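Local coordinates for fibronectin type III domain-containing protein (Simiduia agarivorans, PDB 6P2K) that is the GH74 beta-propeller part of a longer protein, a glycoside hydrolase that probably cleaves xyloglucan or related beta-glucans, and binds zinc ions, at residues Q492-A497 / D544-G549; G505-V510 / G532-E537; N434-R439 / W480-N485. All blocks are in the same frame, centred on the assembly; numbering follows the deposited sequence.

Interaction 1. Residues Q492-A497 / D544-G549; sequences QWVELA and DYHDRG. With ZN (zinc ion), chain O.
Strand 493-496 and the last turn of helix 539-547 come closest at Leu-496 and His-546, whose CA atoms lie 7.1 Å apart, and the helix stops just beyond, in a Schellman motif with Gly-549 at positive phi. The imidazole of His-546 fills the gap between the two backbones. Its CG stands anti to the backbone N (chi1 173°), which carries the ring out from the helix to Val-494. There CB of Val-494 sits 3.4 Å from CE1 of His-546, and CG2 lies over one ring face in a CH-pi contact, 4.1 Å from the centroid and 17° off the normal. Leu-496 meets the root of the same side chain, its CD2 4.0 Å from CB of His-546, while the carbonyl O of Glu-495 comes within 3.6 Å of CD2 of His-546. Both ring nitrogens have partners: ND1 makes a weak, nearly straight bond in the ring plane to OD1 of Asp-547, itself salt-bridged to Arg-483, and NE2 bonds to Glu-389 of a third subunit. On the same helix turn Asp-544 binds zinc through OD2 at 2.2 Å, together with two waters and Asp-544 of a second subunit. The chemistry thus pairs an apolar seat for one imidazole face with acidic partners at both nitrogens, which help to set the ring's rotation and may favour a doubly protonated imidazole, and the helix end serves contacts between subunits.

Interaction 2. Residues G505-V510 / G532-E537; sequences GLPKGV and GMYMVE
Apolar packing joins Leu-506 to Tyr-534: the leucine reaches the root of the phenol with one methyl, CD1, which stands 3.6 Å from CG of Tyr-534 and 3.7 Å from its CB. With CG of Leu-506 swung to the far side of the backbone N (chi1 -177°), that branch extends from the loop to the strand. CH-pi contact is the second kind. Pro-507 comes head-on to the tyrosine side chain, on the same side of the ring plane as Leu-506 CD1, and lays CD over one face, 3.8 Å from the centroid and 28° off the normal, displaced toward the hydroxyl end. CD of Pro-507 is 3.4 Å from CZ of Tyr-534, and CG of Pro-507 lies 3.3 Å from its OH. Consecutive loop residues thus divide the phenol, leucine at the CB end and proline at the hydroxyl end. Beyond the contact the loop is hydrogen-bonded: Ser-528 OG to the backbone O of Gly-509, and the backbone of Lys-508 to that of Gly-477. Leu-506 also rests on Met-526 of strand 524-528, and Tyr-534 on Gln-556. The loop holding 505-510 connects strand 493-496 of one four-stranded sheet to strand 511-516 of the next, consistent with a link between two propeller blades.

Interaction 3. Residues N434-R439 / W480-N485; sequences NMQHRR and WAKRLN
Lys-482 turns CG away from its backbone N (chi1 163°) and bends at chi3 (-74°), bringing its ammonium to the amide of Gln-436, whose chain runs extended beyond CG. The two side chains meet at about a right angle, and NZ of Lys-482 donates to OE1 of Gln-436 over 2.9 Å. The donor stands well above the carbonyl plane, so the bond misses the lone-pair directions. Glu-424 is the stronger partner of the same ammonium, through a salt bridge, so this buried charge is shared between a carboxylate and an amide. Arg-439 folds back at chi2 and chi3, and its NH1 bonds the backbone O of Gln-436 at 2.8 Å, in the plane of both groups. That bond fixes the guanidinium, which presents a face to the six-membered ring of Trp-480. NH2 of Arg-439 and CZ3 of Trp-480 are 4.1 Å apart, with the two planes turned 69° from each other. The short 3-10 segment 435-437, in the loop after strand 431-432, thus faces strand 478-483 and is joined to it by long side chains, with Trp-493 of the neighbouring strand 493-496 touching both Gln-436 and Lys-482, and Trp-385 of strand 381-385 packing on Gln-436 and Arg-439.

Along the chain interaction 3 closes first; interaction 1 follows, with interaction 2 nested inside the loop it closes. Interactions 1 and 3 have centres 12 Å apart and share one antiparallel sheet, where strands 478-483 and 493-496 are neighbours. Arg-483 NH1 and Asp-547 OD2, 2.8 Å apart, salt-bridge that sheet to the helix. Interaction 2 belongs to the next sheet; its centre is 16 Å from that of interaction 1, and the two touch where Ala-497 CB meets Leu-506 CD2. Strand 532-536 leads into helix 539-547, which crosses back to the preceding sheet; interaction 3 joins the loop entering that sheet to one of its strands, and interaction 2 seats the next connecting loop.

Interaction 1. Residues Q492-A497 / D544-G549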
loop_
_atom_site.group_PDB
_atom_site.type_symbol
_atom_site.label_atom_id
_atom_site.label_comp_id
_atom_site.label_asym_id
_atom_site.label_seq_id
_atom_site.Cartn_x
_atom_site.Cartn_y
_atom_site.Cartn_z
ATOM N N GLN B 492 -3.097 5.410 16.006
ATOM C CA GLN B 492 -4.523 5.187 16.211
ATOM C C GLN B 492 -4.789 4.314 17.433
ATOM O O GLN B 492 -3.966 3.477 17.817
ATOM C CB GLN B 492 -5.165 4.529 14.978
ATOM C CG GLN B 492 -5.100 5.372 13.720
ATOM C CD GLN B 492 -5.844 6.685 13.870
ATOM O OE1 GLN B 492 -6.964 6.721 14.382
ATOM N NE2 GLN B 492 -5.219 7.775 13.431
ATOM N N TRP B 493 -5.971 4.507 18.022
ATOM C CA TRP B 493 -6.455 3.697 19.133
ATOM C C TRP B 493 -7.219 2.482 18.623
ATOM O O TRP B 493 -7.970 2.574 17.649
ATOM C CB TRP B 493 -7.382 4.515 20.039
ATOM C CG TRP B 493 -6.699 5.588 20.817
ATOM C CD1 TRP B 493 -6.699 6.930 20.547
ATOM C CD2 TRP B 493 -5.918 5.415 22.004
ATOM N NE1 TRP B 493 -5.960 7.599 21.495
ATOM C CE2 TRP B 493 -5.471 6.692 22.400
ATOM C CE3 TRP B 493 -5.552 4.303 22.772
ATOM C CZ2 TRP B 493 -4.673 6.886 23.524
ATOM C CZ3 TRP B 493 -4.764 4.499 23.891
ATOM C CH2 TRP B 493 -4.334 5.780 24.258
ATOM N N VAL B 494 -7.038 1.348 19.300
ATOM C CA VAL B 494 -7.869 0.167 19.101
ATOM C C VAL B 494 -8.268 -0.369 20.469
ATOM O O VAL B 494 -7.494 -0.288 21.428
ATOM C CB VAL B 494 -7.150 -0.924 18.277
ATOM C CG1 VAL B 494 -6.842 -0.422 16.872
ATOM C CG2 VAL B 494 -5.879 -1.389 18.977
ATOM N N GLU B 495 -9.483 -0.902 20.564
ATOM C CA GLU B 495 -9.978 -1.465 21.814
ATOM C C GLU B 495 -9.599 -2.937 21.907
ATOM O O GLU B 495 -9.887 -3.718 20.994
ATOM C CB GLU B 495 -11.495 -1.312 21.923
ATOM C CG GLU B 495 -12.054 -1.820 23.248
ATOM C CD GLU B 495 -13.565 -1.852 23.274
ATOM O OE1 GLU B 495 -14.172 -2.363 22.310
ATOM O OE2 GLU B 495 -14.150 -1.359 24.259
ATOM N N LEU B 496 -8.974 -3.314 23.019
ATOM C CA LEU B 496 -8.494 -4.680 23.203
ATOM C C LEU B 496 -9.412 -5.547 24.054
ATOM O O LEU B 496 -9.480 -6.758 23.821
ATOM C CB LEU B 496 -7.097 -4.669 23.835
ATOM C CG LEU B 496 -5.936 -4.279 22.910
ATOM C CD1 LEU B 496 -4.609 -4.332 23.659
ATOM C CD2 LEU B 496 -5.899 -5.182 21.677
ATOM N N ALA B 497 -10.120 -4.974 25.026
ATOM C CA ALA B 497 -10.902 -5.788 25.950
ATOM C C ALA B 497 -11.909 -4.914 26.683
ATOM O O ALA B 497 -11.784 -3.689 26.728
ATOM C CB ALA B 497 -9.998 -6.509 26.956
ATOM N N ASP B 544 -1.568 -8.981 18.018
ATOM C CA ASP B 544 -1.533 -9.923 16.899
ATOM C C ASP B 544 -2.933 -10.449 16.602
ATOM O O ASP B 544 -3.370 -10.467 15.446
ATOM C CB ASP B 544 -0.555 -11.080 17.187
ATOM C CG ASP B 544 0.900 -10.645 17.111
ATOM O OD1 ASP B 544 1.167 -9.516 16.650
ATOM O OD2 ASP B 544 1.777 -11.439 17.511
ATOM N N TYR B 545 -3.663 -10.855 17.643
ATOM C CA TYR B 545 -5.028 -11.332 17.452
ATOM C C TYR B 545 -5.942 -10.216 16.967
ATOM O O TYR B 545 -6.781 -10.433 16.085
ATOM C CB TYR B 545 -5.573 -11.925 18.752
ATOM C CG TYR B 545 -5.194 -13.366 18.974
ATOM C CD1 TYR B 545 -3.873 -13.727 19.211
ATOM C CD2 TYR B 545 -6.156 -14.369 18.954
ATOM C CE1 TYR B 545 -3.519 -15.044 19.418
ATOM C CE2 TYR B 545 -5.809 -15.691 19.159
ATOM C CZ TYR B 545 -4.488 -16.021 19.391
ATOM O OH TYR B 545 -4.133 -17.331 19.600
ATOM N N HIS B 546 -5.801 -9.015 17.536
ATOM C CA HIS B 546 -6.696 -7.925 17.164
ATOM C C HIS B 546 -6.559 -7.575 15.690
ATOM O O HIS B 546 -7.560 -7.317 15.010
ATOM C CB HIS B 546 -6.431 -6.688 18.022
ATOM C CG HIS B 546 -7.200 -5.485 17.571
ATOM N ND1 HIS B 546 -6.766 -4.663 16.551
ATOM C CD2 HIS B 546 -8.391 -4.985 17.977
ATOM C CE1 HIS B 546 -7.651 -3.702 16.358
ATOM N NE2 HIS B 546 -8.644 -3.872 17.213
ATOM N N ASP B 547 -5.328 -7.556 15.175
ATOM C CA ASP B 547 -5.112 -7.194 13.779
ATOM C C ASP B 547 -5.687 -8.221 12.815
ATOM O O ASP B 547 -5.844 -7.914 11.628
ATOM C CB ASP B 547 -3.618 -7.002 13.513
ATOM C CG ASP B 547 -3.061 -5.757 14.192
ATOM O OD1 ASP B 547 -3.861 -4.950 14.710
ATOM O OD2 ASP B 547 -1.823 -5.584 14.204
ATOM N N ARG B 548 -5.996 -9.427 13.287
ATOM C CA ARG B 548 -6.633 -10.452 12.472
ATOM C C ARG B 548 -8.151 -10.428 12.575
ATOM O O ARG B 548 -8.805 -11.356 12.088
ATOM C CB ARG B 548 -6.138 -11.842 12.873
ATOM C CG ARG B 548 -4.734 -12.172 12.452
ATOM C CD ARG B 548 -4.439 -13.634 12.749
ATOM N NE ARG B 548 -4.193 -13.874 14.171
ATOM C CZ ARG B 548 -3.000 -13.758 14.747
ATOM N NH1 ARG B 548 -1.946 -13.405 14.023
ATOM N NH2 ARG B 548 -2.857 -13.997 16.046
ATOM N N GLY B 549 -8.724 -9.403 13.201
ATOM C CA GLY B 549 -10.147 -9.419 13.479
ATOM C C GLY B 549 -10.542 -10.460 14.500
ATOM O O GLY B 549 -11.638 -11.020 14.416
HETATM ZN ZN ZN O . 1.267 -13.617 17.295
HETATM O O HOH W 1 -0.412 -14.453 18.318
HETATM O O HOH W 2 2.990 -14.407 17.880
#

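Interaction 2. Residues G505-V510 / G532-E537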
loop_
_atom_site.group_PDB
_atom_site.type_symbol
_atom_site.label_atom_id
_atom_site.label_comp_id
_atom_site.label_asym_id
_atom_site.label_seq_id
_atom_site.Cartn_x
_atom_site.Cartn_y
_atom_site.Cartn_z
ATOM N N GLY B 505 -13.225 -11.437 27.528
ATOM C CA GLY B 505 -13.508 -11.926 28.862
ATOM C C GLY B 505 -13.240 -10.942 29.980
ATOM O O GLY B 505 -13.329 -11.323 31.151
ATOM N N LEU B 506 -12.901 -9.694 29.662
ATOM C CA LEU B 506 -12.732 -8.675 30.692
ATOM C C LEU B 506 -14.093 -8.097 31.056
ATOM O O LEU B 506 -14.789 -7.584 30.175
ATOM C CB LEU B 506 -11.796 -7.574 30.210
ATOM C CG LEU B 506 -11.453 -6.464 31.211
ATOM C CD1 LEU B 506 -10.600 -7.000 32.351
ATOM C CD2 LEU B 506 -10.749 -5.308 30.508
ATOM N N PRO B 507 -14.511 -8.162 32.320
ATOM C CA PRO B 507 -15.866 -7.727 32.684
ATOM C C PRO B 507 -16.028 -6.214 32.609
ATOM O O PRO B 507 -15.079 -5.453 32.408
ATOM C CB PRO B 507 -16.028 -8.238 34.119
ATOM C CG PRO B 507 -14.636 -8.316 34.639
ATOM C CD PRO B 507 -13.771 -8.698 33.472
ATOM N N LYS B 508 -17.278 -5.784 32.794
ATOM C CA LYS B 508 -17.685 -4.412 32.511
ATOM C C LYS B 508 -17.278 -3.413 33.588
ATOM O O LYS B 508 -17.473 -2.210 33.387
ATOM C CB LYS B 508 -19.204 -4.348 32.318
ATOM C CG LYS B 508 -19.986 -4.327 33.626
ATOM C CD LYS B 508 -21.363 -4.966 33.492
ATOM C CE LYS B 508 -22.224 -4.246 32.465
ATOM N NZ LYS B 508 -23.558 -4.895 32.293
ATOM N N GLY B 509 -16.733 -3.860 34.716
ATOM C CA GLY B 509 -16.371 -2.927 35.772
ATOM C C GLY B 509 -15.249 -1.999 35.333
ATOM O O GLY B 509 -14.306 -2.407 34.653
ATOM N N VAL B 510 -15.368 -0.723 35.727
ATOM C CA VAL B 510 -14.380 0.288 35.365
ATOM C C VAL B 510 -12.995 -0.162 35.804
ATOM O O VAL B 510 -12.797 -0.588 36.946
ATOM C CB VAL B 510 -14.752 1.644 35.992
ATOM C CG1 VAL B 510 -13.601 2.636 35.855
ATOM C CG2 VAL B 510 -16.014 2.205 35.348
ATOM N N GLY B 532 -12.527 -7.958 39.818
ATOM C CA GLY B 532 -11.250 -8.512 40.214
ATOM C C GLY B 532 -10.129 -7.975 39.344
ATOM O O GLY B 532 -10.309 -7.039 38.568
ATOM N N MET B 533 -8.959 -8.591 39.495
ATOM C CA MET B 533 -7.763 -8.168 38.781
ATOM C C MET B 533 -7.494 -9.084 37.597
ATOM O O MET B 533 -7.575 -10.312 37.712
ATOM C CB MET B 533 -6.539 -8.147 39.695
ATOM C CG MET B 533 -5.332 -7.489 39.038
ATOM S SD MET B 533 -3.996 -7.115 40.180
ATOM C CE MET B 533 -4.555 -5.552 40.847
ATOM N N TYR B 534 -7.158 -8.475 36.463
ATOM C CA TYR B 534 -6.934 -9.194 35.220
ATOM C C TYR B 534 -5.592 -8.780 34.635
ATOM O O TYR B 534 -5.023 -7.744 34.989
ATOM C CB TYR B 534 -8.068 -8.943 34.218
ATOM C CG TYR B 534 -9.401 -9.434 34.727
ATOM C CD1 TYR B 534 -10.119 -8.708 35.671
ATOM C CD2 TYR B 534 -9.935 -10.637 34.281
ATOM C CE1 TYR B 534 -11.329 -9.164 36.153
ATOM C CE2 TYR B 534 -11.148 -11.094 34.753
ATOM C CZ TYR B 534 -11.836 -10.357 35.692
ATOM O OH TYR B 534 -13.044 -10.810 36.168
ATOM N N MET B 535 -5.088 -9.616 33.734
ATOM C CA MET B 535 -3.735 -9.472 33.221
ATOM C C MET B 535 -3.733 -9.712 31.721
ATOM O O MET B 535 -4.355 -10.662 31.240
ATOM C CB MET B 535 -2.791 -10.458 33.921
ATOM C CG MET B 535 -1.360 -10.437 33.424
ATOM S SD MET B 535 -0.275 -11.403 34.493
ATOM C CE MET B 535 -0.768 -13.073 34.069
ATOM N N VAL B 536 -3.053 -8.839 30.989
ATOM C CA VAL B 536 -2.664 -9.102 29.610
ATOM C C VAL B 536 -1.223 -9.592 29.661
ATOM O O VAL B 536 -0.302 -8.815 29.937
ATOM C CB VAL B 536 -2.814 -7.861 28.724
ATOM C CG1 VAL B 536 -2.230 -8.127 27.342
ATOM C CG2 VAL B 536 -4.284 -7.466 28.617
ATOM N N GLU B 537 -1.031 -10.890 29.423
ATOM C CA GLU B 537 0.293 -11.484 29.587
ATOM C C GLU B 537 1.304 -10.863 28.630
ATOM O O GLU B 537 2.442 -10.573 29.018
ATOM C CB GLU B 537 0.209 -12.997 29.379
ATOM C CG GLU B 537 1.554 -13.700 29.352
ATOM C CD GLU B 537 2.061 -14.023 30.743
ATOM O OE1 GLU B 537 3.297 -14.054 30.941
ATOM O OE2 GLU B 537 1.219 -14.248 31.640
#

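Interaction 3. Residues N434-R439 / W480-N485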
loop_
_atom_site.group_PDB
_atom_site.type_symbol
_atom_site.label_atom_id
_atom_site.label_comp_id
_atom_site.label_asym_id
_atom_site.label_seq_id
_atom_site.Cartn_x
_atom_site.Cartn_y
_atom_site.Cartn_z
ATOM N N ASN B 434 -7.896 16.378 21.435
ATOM C CA ASN B 434 -8.668 15.267 21.981
ATOM C C ASN B 434 -9.702 14.759 20.982
ATOM O O ASN B 434 -10.642 14.057 21.367
ATOM C CB ASN B 434 -9.323 15.656 23.313
ATOM C CG ASN B 434 -10.579 16.504 23.147
ATOM O OD1 ASN B 434 -10.755 17.210 22.156
ATOM N ND2 ASN B 434 -11.466 16.427 24.130
ATOM N N MET B 435 -9.529 15.088 19.696
ATOM C CA MET B 435 -10.518 14.724 18.686
ATOM C C MET B 435 -10.661 13.214 18.540
ATOM O O MET B 435 -11.742 12.728 18.191
ATOM C CB MET B 435 -10.149 15.349 17.338
ATOM C CG MET B 435 -10.226 16.873 17.298
ATOM S SD MET B 435 -11.871 17.543 17.640
ATOM C CE MET B 435 -12.817 16.852 16.285
ATOM N N GLN B 436 -9.594 12.452 18.805
ATOM C CA GLN B 436 -9.657 11.006 18.615
ATOM C C GLN B 436 -10.530 10.301 19.646
ATOM O O GLN B 436 -10.815 9.111 19.469
ATOM C CB GLN B 436 -8.247 10.403 18.620
ATOM C CG GLN B 436 -7.406 10.808 17.407
ATOM C CD GLN B 436 -6.195 9.907 17.176
ATOM O OE1 GLN B 436 -5.963 8.943 17.908
ATOM N NE2 GLN B 436 -5.416 10.223 16.145
ATOM N N HIS B 437 -10.975 10.985 20.703
ATOM C CA HIS B 437 -11.903 10.354 21.635
ATOM C C HIS B 437 -13.326 10.311 21.093
ATOM O O HIS B 437 -14.155 9.558 21.620
ATOM C CB HIS B 437 -11.859 11.064 22.996
ATOM C CG HIS B 437 -12.920 12.104 23.193
ATOM N ND1 HIS B 437 -12.749 13.423 22.821
ATOM C CD2 HIS B 437 -14.149 12.032 23.762
ATOM C CE1 HIS B 437 -13.832 14.112 23.135
ATOM N NE2 HIS B 437 -14.696 13.292 23.705
ATOM N N ARG B 438 -13.612 11.066 20.035
ATOM C CA ARG B 438 -14.927 11.070 19.401
ATOM C C ARG B 438 -14.927 10.013 18.303
ATOM O O ARG B 438 -14.474 10.261 17.182
ATOM C CB ARG B 438 -15.249 12.460 18.868
ATOM C CG ARG B 438 -14.758 13.580 19.783
ATOM C CD ARG B 438 -15.351 14.933 19.423
ATOM N NE ARG B 438 -16.653 15.143 20.050
ATOM C CZ ARG B 438 -16.846 15.863 21.152
ATOM N NH1 ARG B 438 -15.820 16.440 21.767
ATOM N NH2 ARG B 438 -18.068 15.996 21.641
ATOM N N ARG B 439 -15.434 8.823 18.630
ATOM C CA ARG B 439 -15.316 7.664 17.757
ATOM C C ARG B 439 -16.413 7.584 16.703
ATOM O O ARG B 439 -16.306 6.762 15.786
ATOM C CB ARG B 439 -15.320 6.372 18.589
ATOM C CG ARG B 439 -14.358 6.376 19.773
ATOM C CD ARG B 439 -12.911 6.644 19.353
ATOM N NE ARG B 439 -12.320 5.538 18.602
ATOM C CZ ARG B 439 -11.070 5.532 18.145
ATOM N NH1 ARG B 439 -10.274 6.572 18.364
ATOM N NH2 ARG B 439 -10.614 4.485 17.470
ATOM N N TRP B 480 -7.910 0.179 25.957
ATOM C CA TRP B 480 -7.521 0.647 24.636
ATOM C C TRP B 480 -6.002 0.717 24.534
ATOM O O TRP B 480 -5.301 0.891 25.537
ATOM C CB TRP B 480 -8.124 2.024 24.329
ATOM C CG TRP B 480 -9.624 2.029 24.263
ATOM C CD1 TRP B 480 -10.493 1.967 25.316
ATOM C CD2 TRP B 480 -10.432 2.113 23.081
ATOM N NE1 TRP B 480 -11.791 1.998 24.862
ATOM C CE2 TRP B 480 -11.779 2.089 23.494
ATOM C CE3 TRP B 480 -10.144 2.202 21.713
ATOM C CZ2 TRP B 480 -12.838 2.153 22.590
ATOM C CZ3 TRP B 480 -11.196 2.265 20.814
ATOM C CH2 TRP B 480 -12.528 2.238 21.257
ATOM N N ALA B 481 -5.501 0.586 23.307
ATOM C CA ALA B 481 -4.067 0.560 23.051
ATOM C C ALA B 481 -3.748 1.369 21.805
ATOM O O ALA B 481 -4.430 1.232 20.784
ATOM C CB ALA B 481 -3.568 -0.879 22.883
ATOM N N LYS B 482 -2.713 2.207 21.884
ATOM C CA LYS B 482 -2.238 2.979 20.737
ATOM C C LYS B 482 -0.753 2.704 20.547
ATOM O O LYS B 482 0.071 3.125 21.366
ATOM C CB LYS B 482 -2.483 4.479 20.913
ATOM C CG LYS B 482 -1.646 5.331 19.950
ATOM C CD LYS B 482 -1.957 6.812 20.061
ATOM C CE LYS B 482 -3.300 7.141 19.422
ATOM N NZ LYS B 482 -3.601 8.605 19.474
ATOM N N ARG B 483 -0.415 2.006 19.467
ATOM C CA ARG B 483 0.983 1.778 19.139
ATOM C C ARG B 483 1.609 3.072 18.638
ATOM O O ARG B 483 1.091 3.709 17.716
ATOM C CB ARG B 483 1.106 0.676 18.089
ATOM C CG ARG B 483 0.856 -0.716 18.642
ATOM C CD ARG B 483 0.589 -1.716 17.528
ATOM N NE ARG B 483 -0.778 -1.613 17.021
ATOM C CZ ARG B 483 -1.383 -2.561 16.313
ATOM N NH1 ARG B 483 -0.740 -3.689 16.032
ATOM N NH2 ARG B 483 -2.630 -2.384 15.891
ATOM N N LEU B 484 2.716 3.472 19.260
ATOM C CA LEU B 484 3.396 4.716 18.904
ATOM C C LEU B 484 4.400 4.448 17.783
ATOM O O LEU B 484 5.618 4.562 17.941
ATOM C CB LEU B 484 4.057 5.329 20.133
ATOM C CG LEU B 484 3.085 5.716 21.253
ATOM C CD1 LEU B 484 3.837 6.106 22.520
ATOM C CD2 LEU B 484 2.167 6.845 20.799
ATOM N N ASN B 485 3.847 4.073 16.626
ATOM C CA ASN B 485 4.681 3.787 15.463
ATOM C C ASN B 485 5.423 5.030 14.995
ATOM O O ASN B 485 6.588 4.952 14.592
ATOM C CB ASN B 485 3.824 3.223 14.329
ATOM C CG ASN B 485 3.268 1.849 14.643
ATOM O OD1 ASN B 485 4.002 0.946 15.041
ATOM N ND2 ASN B 485 1.962 1.683 14.466
#